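Local coordinates for protein pilin (Streptococcus pyogenes serotype M1, PDB 3GLD) that builds the shaft of the pilus, its subunits joined head to tail by intermolecular isopeptide bonds, and so supports adhesion to host cells, bacterial aggregation and biofilm formation, at residues 41-46 against 98-103; 118-123 against 151-156. The protein carries 2 engineered substitutions. All blocks are in the same frame, centred on the assembly; numbering follows the deposited sequence.

Overall arrangement
Contact 1 is a pairing of neighbouring strands within one sheet of the domain, whereas contact 2 joins that sheet to the strand 151-169 of the other sheet. Their centres lie about 10 Å apart, and strands 96-104 and 119-129 are themselves neighbours: Tyr100 N is 2.7 Å from Val122 O and Val102 N is 2.8 Å from Tyr120 O, both probable hydrogen bonds. The contacts also meet through the rings of Phe41 and Phe153. Each of these side chains is about 4 Å, between nearest atoms, from that of Ala104, the engineered residue that replaces the one autocatalysing formation of the Lys23-Asn155 isopeptide bond. Contact 2 itself contains Asn155.

Contact 1: residues 41-46 against 98-103; sequences FKIEPD and YYYKVT
Ile43 and Val102 form a non-hydrogen-bonded antiparallel pair, flanked by hydrogen-bonded pairs Lys42-Thr103 and Glu44-Lys101. Followed outward, Ile43 has its CB 4.1 Å from Val102 CG2. Its CG1, set anti to the backbone N (chi1 -174°), leans along the strand to within 3.7 Å of Tyr100 CB and lies equally near CD2, oblique to the ring. Beyond it, CD1 closes on Val102 CG2 at 3.7 Å. Phe85 and Phe87 extend this apolar face, while the hydroxyl of Tyr100 is bonded to Val59 O. On the other face of the sheet a water takes up polar groups from both strands. It donates to Lys42 O and to Lys101 O, carbonyls that each already accept a backbone N-H, and it is also hydrogen-bonded to Thr103 OG1 (2.7 Å). Lys42 runs alongside Thr103, its CE 3.6 Å from OG1. The pairing ends at Asp46, whose N reaches Tyr99 O at 2.9 Å from well above the carbonyl plane (45° out of it). The carboxylate lies against Lys101 through methylene rather than ammonium: OD1 is 4.3 Å from NZ, beyond a salt bridge, and bonds instead to Thr48 OG1. Backbone bonding and hydrocarbon contact therefore hold the two strands together, with Asp46-Lys101 attraction probably a modest addition beside a polar face where one water links the strands.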
loop_
_atom_site.group_PDB
_atom_site.type_symbol
_atom_site.label_atom_id
_atom_site.label_comp_id
_atom_site.label_asym_id
_atom_site.label_seq_id
_atom_site.Cartn_x
_atom_site.Cartn_y
_atom_site.Cartn_z
ATOM N N PHE A 41 -3.245 -14.826 -4.286
ATOM C CA PHE A 41 -2.213 -15.536 -5.038
ATOM C C PHE A 41 -2.824 -16.786 -5.596
ATOM O O PHE A 41 -3.654 -17.420 -4.949
ATOM C CB PHE A 41 -0.997 -15.843 -4.149
ATOM C CG PHE A 41 -0.557 -14.659 -3.320
ATOM C CD1 PHE A 41 0.250 -13.673 -3.866
ATOM C CD2 PHE A 41 -0.986 -14.521 -2.000
ATOM C CE1 PHE A 41 0.627 -12.571 -3.111
ATOM C CE2 PHE A 41 -0.610 -13.424 -1.239
ATOM C CZ PHE A 41 0.200 -12.449 -1.802
ATOM N N LYS A 42 -2.416 -17.115 -6.817
ATOM C CA LYS A 42 -2.968 -18.214 -7.568
ATOM C C LYS A 42 -1.856 -19.210 -7.895
ATOM O O LYS A 42 -0.718 -18.817 -8.210
ATOM C CB LYS A 42 -3.562 -17.673 -8.875
ATOM C CG LYS A 42 -4.291 -18.692 -9.760
ATOM C CD LYS A 42 -4.837 -18.055 -11.069
ATOM C CE LYS A 42 -3.727 -17.653 -12.037
ATOM N NZ LYS A 42 -4.294 -17.329 -13.393
ATOM N N ILE A 43 -2.202 -20.491 -7.817
ATOM C CA ILE A 43 -1.352 -21.575 -8.343
ATOM C C ILE A 43 -2.131 -22.349 -9.396
ATOM O O ILE A 43 -3.293 -22.689 -9.187
ATOM C CB ILE A 43 -0.875 -22.547 -7.232
ATOM C CG1 ILE A 43 0.118 -23.574 -7.796
ATOM C CG2 ILE A 43 -2.049 -23.258 -6.598
ATOM C CD1 ILE A 43 1.120 -24.088 -6.783
ATOM N N GLU A 44 -1.486 -22.614 -10.532
ATOM C CA GLU A 44 -2.088 -23.416 -11.593
ATOM C C GLU A 44 -1.065 -24.393 -12.188
ATOM O O GLU A 44 0.146 -24.138 -12.128
ATOM C CB GLU A 44 -2.647 -22.520 -12.696
ATOM C CG GLU A 44 -1.679 -21.463 -13.183
ATOM C CD GLU A 44 -2.219 -20.657 -14.351
ATOM O OE1 GLU A 44 -3.435 -20.729 -14.637
ATOM O OE2 GLU A 44 -1.418 -19.948 -14.994
ATOM N N PRO A 45 -1.548 -25.500 -12.768
ATOM C CA PRO A 45 -0.614 -26.398 -13.457
ATOM C C PRO A 45 0.154 -25.658 -14.553
ATOM O O PRO A 45 -0.435 -24.876 -15.301
ATOM C CB PRO A 45 -1.539 -27.463 -14.069
ATOM C CG PRO A 45 -2.743 -27.477 -13.165
ATOM C CD PRO A 45 -2.925 -26.033 -12.757
ATOM N N ASP A 46 1.463 -25.872 -14.616
ATOM C CA ASP A 46 2.278 -25.367 -15.720
ATOM C C ASP A 46 1.988 -26.147 -17.010
ATOM O O ASP A 46 2.297 -27.336 -17.105
ATOM C CB ASP A 46 3.762 -25.454 -15.355
ATOM C CG ASP A 46 4.670 -24.968 -16.462
ATOM O OD1 ASP A 46 4.187 -24.786 -17.604
ATOM O OD2 ASP A 46 5.873 -24.764 -16.187
ATOM N N TYR A 98 6.219 -32.493 -10.567
ATOM C CA TYR A 98 4.974 -31.892 -11.019
ATOM C C TYR A 98 5.100 -30.358 -11.017
ATOM O O TYR A 98 5.414 -29.750 -9.969
ATOM C CB TYR A 98 3.823 -32.363 -10.137
ATOM C CG TYR A 98 3.530 -33.855 -10.284
ATOM C CD1 TYR A 98 4.361 -34.815 -9.714
ATOM C CD2 TYR A 98 2.431 -34.298 -11.019
ATOM C CE1 TYR A 98 4.087 -36.181 -9.858
ATOM C CE2 TYR A 98 2.161 -35.672 -11.176
ATOM C CZ TYR A 98 2.991 -36.588 -10.587
ATOM O OH TYR A 98 2.727 -37.922 -10.735
ATOM N N TYR A 99 4.854 -29.771 -12.192
ATOM C CA TYR A 99 5.098 -28.346 -12.451
ATOM C C TYR A 99 3.866 -27.458 -12.312
ATOM O O TYR A 99 2.794 -27.756 -12.837
ATOM C CB TYR A 99 5.711 -28.141 -13.837
ATOM C CG TYR A 99 7.152 -28.560 -13.900
ATOM C CD1 TYR A 99 7.494 -29.905 -13.821
ATOM C CD2 TYR A 99 8.181 -27.619 -14.032
ATOM C CE1 TYR A 99 8.801 -30.313 -13.877
ATOM C CE2 TYR A 99 9.506 -28.022 -14.086
ATOM C CZ TYR A 99 9.801 -29.384 -14.009
ATOM O OH TYR A 99 11.084 -29.853 -14.048
ATOM N N TYR A 100 4.041 -26.363 -11.582
ATOM C CA TYR A 100 2.992 -25.374 -11.413
ATOM C C TYR A 100 3.565 -23.979 -11.648
ATOM O O TYR A 100 4.781 -23.782 -11.630
ATOM C CB TYR A 100 2.436 -25.405 -9.993
ATOM C CG TYR A 100 1.761 -26.677 -9.568
ATOM C CD1 TYR A 100 2.514 -27.767 -9.099
ATOM C CD2 TYR A 100 0.380 -26.803 -9.630
ATOM C CE1 TYR A 100 1.898 -28.955 -8.705
ATOM C CE2 TYR A 100 -0.245 -27.970 -9.232
ATOM C CZ TYR A 100 0.521 -29.045 -8.770
ATOM O OH TYR A 100 -0.091 -30.206 -8.360
ATOM N N LYS A 101 2.676 -23.002 -11.802
ATOM C CA LYS A 101 3.071 -21.596 -11.832
ATOM C C LYS A 101 2.292 -20.870 -10.749
ATOM O O LYS A 101 1.091 -21.101 -10.597
ATOM C CB LYS A 101 2.770 -20.969 -13.192
ATOM C CG LYS A 101 3.537 -21.577 -14.339
ATOM C CD LYS A 101 3.880 -20.520 -15.393
ATOM C CE LYS A 101 4.677 -21.153 -16.536
ATOM N NZ LYS A 101 4.450 -20.478 -17.844
ATOM N N VAL A 102 2.989 -20.020 -9.998
ATOM C CA VAL A 102 2.392 -19.237 -8.926
ATOM C C VAL A 102 2.491 -17.750 -9.278
ATOM O O VAL A 102 3.587 -17.260 -9.571
ATOM C CB VAL A 102 3.106 -19.481 -7.596
ATOM C CG1 VAL A 102 2.566 -18.534 -6.499
ATOM C CG2 VAL A 102 2.939 -20.942 -7.170
ATOM N N THR A 103 1.348 -17.061 -9.254
ATOM C CA THR A 103 1.267 -15.631 -9.589
ATOM C C THR A 103 0.449 -14.861 -8.536
ATOM O O THR A 103 -0.301 -15.459 -7.753
ATOM C CB THR A 103 0.655 -15.385 -10.987
ATOM O OG1 THR A 103 -0.608 -16.058 -11.089
ATOM C CG2 THR A 103 1.598 -15.874 -12.107
HETATM O O HOH W 1 -0.388 -18.756 -11.266
#

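Contact 2: residues 118-123 against 151-156; sequences TSYTVQ and IQFKNS
Strands 119-123 and 151-156 run antiparallel at 173°, with axes 8.7 Å apart, so Tyr120 and Ile151 face each other across a layer of side chains rather than through backbone hydrogen bonds. Tyr120 is the main side chain bridging it. With CG beside the backbone N (chi1 -71°), its ring reaches the far strand, where OH donates to Gln152 O at 2.6 Å, in the carbonyl plane and on a lone pair. The same ring turns its edge to the face of Phe153 in a T-shaped stack, planes 86° apart and centroids separated by 5.3 Å; Tyr120 CD1 comes to 3.6 Å from Phe153 CZ. One face of the tyrosine is covered by Thr118 CG2 and the opposite face by Ile151, whose CD1 makes an off-centre CH-pi contact 4.2 Å from the centroid. That methyl also meets Val122 CG2 at 4.0 Å. At the rim of the phenylalanine, Thr118 O lies in the ring plane, 3.3 Å from CE1, while the threonine hydroxyl is bonded to Asp116. Phe153 also meets Phe41, which belongs to the same sheet as Tyr120. Two residues on, Asn155 retains its ND2 atom, consistent with an unreacted amide in this variant, which carries the engineered Ala104; its cross-link would join 151-169 to the neighbouring strand 18-27. Aromatic and aliphatic packing joins the two sheets here, the phenol hydrogen bond satisfying the buried hydroxyl and helping to hold the ring's orientation.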
loop_
_atom_site.group_PDB
_atom_site.type_symbol
_atom_site.label_atom_id
_atom_site.label_comp_id
_atom_site.label_asym_id
_atom_site.label_seq_id
_atom_site.Cartn_x
_atom_site.Cartn_y
_atom_site.Cartn_z
ATOM N N THR A 118 5.890 -10.718 -10.715
ATOM C CA THR A 118 6.679 -11.960 -10.660
ATOM C C THR A 118 5.834 -13.221 -10.882
ATOM O O THR A 118 4.705 -13.342 -10.400
ATOM C CB THR A 118 7.503 -12.059 -9.349
ATOM O OG1 THR A 118 8.283 -10.865 -9.185
ATOM C CG2 THR A 118 8.446 -13.259 -9.366
ATOM N N SER A 119 6.392 -14.150 -11.647
ATOM C CA SER A 119 5.782 -15.447 -11.849
ATOM C C SER A 119 6.787 -16.467 -11.370
ATOM O O SER A 119 7.966 -16.408 -11.741
ATOM C CB SER A 119 5.451 -15.665 -13.325
ATOM O OG SER A 119 4.640 -16.822 -13.510
ATOM N N TYR A 120 6.333 -17.386 -10.522
ATOM C CA TYR A 120 7.189 -18.450 -10.046
ATOM C C TYR A 120 6.853 -19.783 -10.706
ATOM O O TYR A 120 5.687 -20.126 -10.909
ATOM C CB TYR A 120 7.068 -18.597 -8.537
ATOM C CG TYR A 120 7.694 -17.481 -7.733
ATOM C CD1 TYR A 120 6.936 -16.384 -7.308
ATOM C CD2 TYR A 120 9.029 -17.553 -7.346
ATOM C CE1 TYR A 120 7.517 -15.371 -6.533
ATOM C CE2 TYR A 120 9.616 -16.556 -6.593
ATOM C CZ TYR A 120 8.864 -15.470 -6.189
ATOM O OH TYR A 120 9.479 -14.509 -5.435
ATOM N N THR A 121 7.888 -20.537 -11.056
ATOM C CA THR A 121 7.678 -21.916 -11.452
ATOM C C THR A 121 7.886 -22.739 -10.196
ATOM O O THR A 121 8.863 -22.532 -9.458
ATOM C CB THR A 121 8.606 -22.340 -12.595
ATOM O OG1 THR A 121 8.362 -21.484 -13.721
ATOM C CG2 THR A 121 8.325 -23.791 -13.015
ATOM N N VAL A 122 6.937 -23.633 -9.936
ATOM C CA VAL A 122 6.959 -24.460 -8.743
ATOM C C VAL A 122 7.012 -25.939 -9.149
ATOM O O VAL A 122 6.223 -26.403 -9.984
ATOM C CB VAL A 122 5.744 -24.153 -7.821
ATOM C CG1 VAL A 122 5.480 -25.285 -6.818
ATOM C CG2 VAL A 122 5.963 -22.829 -7.050
ATOM N N GLN A 123 7.991 -26.637 -8.585
ATOM C CA GLN A 123 8.204 -28.077 -8.781
ATOM C C GLN A 123 7.786 -28.764 -7.486
ATOM O O GLN A 123 8.350 -28.474 -6.433
ATOM C CB GLN A 123 9.684 -28.353 -9.023
ATOM C CG GLN A 123 10.234 -27.889 -10.363
ATOM C CD GLN A 123 11.749 -28.125 -10.522
ATOM O OE1 GLN A 123 12.434 -28.550 -9.597
ATOM N NE2 GLN A 123 12.266 -27.821 -11.700
ATOM N N ILE A 151 8.892 -18.423 -2.166
ATOM C CA ILE A 151 7.847 -17.726 -2.895
ATOM C C ILE A 151 7.541 -16.452 -2.098
ATOM O O ILE A 151 6.967 -16.493 -1.001
ATOM C CB ILE A 151 6.577 -18.606 -3.086
ATOM C CG1 ILE A 151 6.926 -20.014 -3.614
ATOM C CG2 ILE A 151 5.558 -17.908 -3.988
ATOM C CD1 ILE A 151 7.839 -20.048 -4.850
ATOM N N GLN A 152 7.974 -15.330 -2.652
ATOM C CA GLN A 152 7.816 -14.024 -2.030
ATOM C C GLN A 152 7.291 -13.058 -3.077
ATOM O O GLN A 152 7.710 -13.097 -4.243
ATOM C CB GLN A 152 9.153 -13.536 -1.463
ATOM C CG GLN A 152 9.408 -13.988 -0.029
ATOM C CD GLN A 152 10.879 -14.053 0.356
ATOM O OE1 GLN A 152 11.747 -13.484 -0.315
ATOM N NE2 GLN A 152 11.167 -14.769 1.447
ATOM N N PHE A 153 6.348 -12.220 -2.653
ATOM C CA PHE A 153 5.809 -11.151 -3.482
ATOM C C PHE A 153 5.925 -9.801 -2.743
ATOM O O PHE A 153 5.666 -9.719 -1.536
ATOM C CB PHE A 153 4.354 -11.446 -3.838
ATOM C CG PHE A 153 4.183 -12.559 -4.842
ATOM C CD1 PHE A 153 4.345 -12.323 -6.203
ATOM C CD2 PHE A 153 3.829 -13.843 -4.423
ATOM C CE1 PHE A 153 4.176 -13.352 -7.148
ATOM C CE2 PHE A 153 3.648 -14.868 -5.350
ATOM C CZ PHE A 153 3.825 -14.621 -6.717
ATOM N N LYS A 154 6.311 -8.749 -3.464
ATOM C CA LYS A 154 6.514 -7.433 -2.845
ATOM C C LYS A 154 5.783 -6.372 -3.660
ATOM O O LYS A 154 6.284 -5.934 -4.687
ATOM C CB LYS A 154 8.011 -7.103 -2.741
ATOM C CG LYS A 154 8.325 -5.820 -1.933
ATOM C CD LYS A 154 9.792 -5.708 -1.476
ATOM C CE LYS A 154 10.717 -5.308 -2.623
ATOM N NZ LYS A 154 12.054 -4.825 -2.141
ATOM N N ASN A 155 4.573 -6.015 -3.233
ATOM C CA ASN A 155 3.876 -4.876 -3.813
ATOM C C ASN A 155 4.396 -3.569 -3.206
ATOM O O ASN A 155 4.976 -3.577 -2.107
ATOM C CB ASN A 155 2.369 -4.990 -3.607
ATOM C CG ASN A 155 1.749 -6.124 -4.402
ATOM O OD1 ASN A 155 2.360 -6.692 -5.330
ATOM N ND2 ASN A 155 0.517 -6.466 -4.043
ATOM N N SER A 156 4.213 -2.461 -3.924
ATOM C CA SER A 156 4.634 -1.133 -3.420
ATOM C C SER A 156 3.422 -0.248 -3.157
ATOM O O SER A 156 2.548 -0.099 -4.011
ATOM C CB SER A 156 5.610 -0.427 -4.376
ATOM O OG SER A 156 6.171 0.728 -3.738
#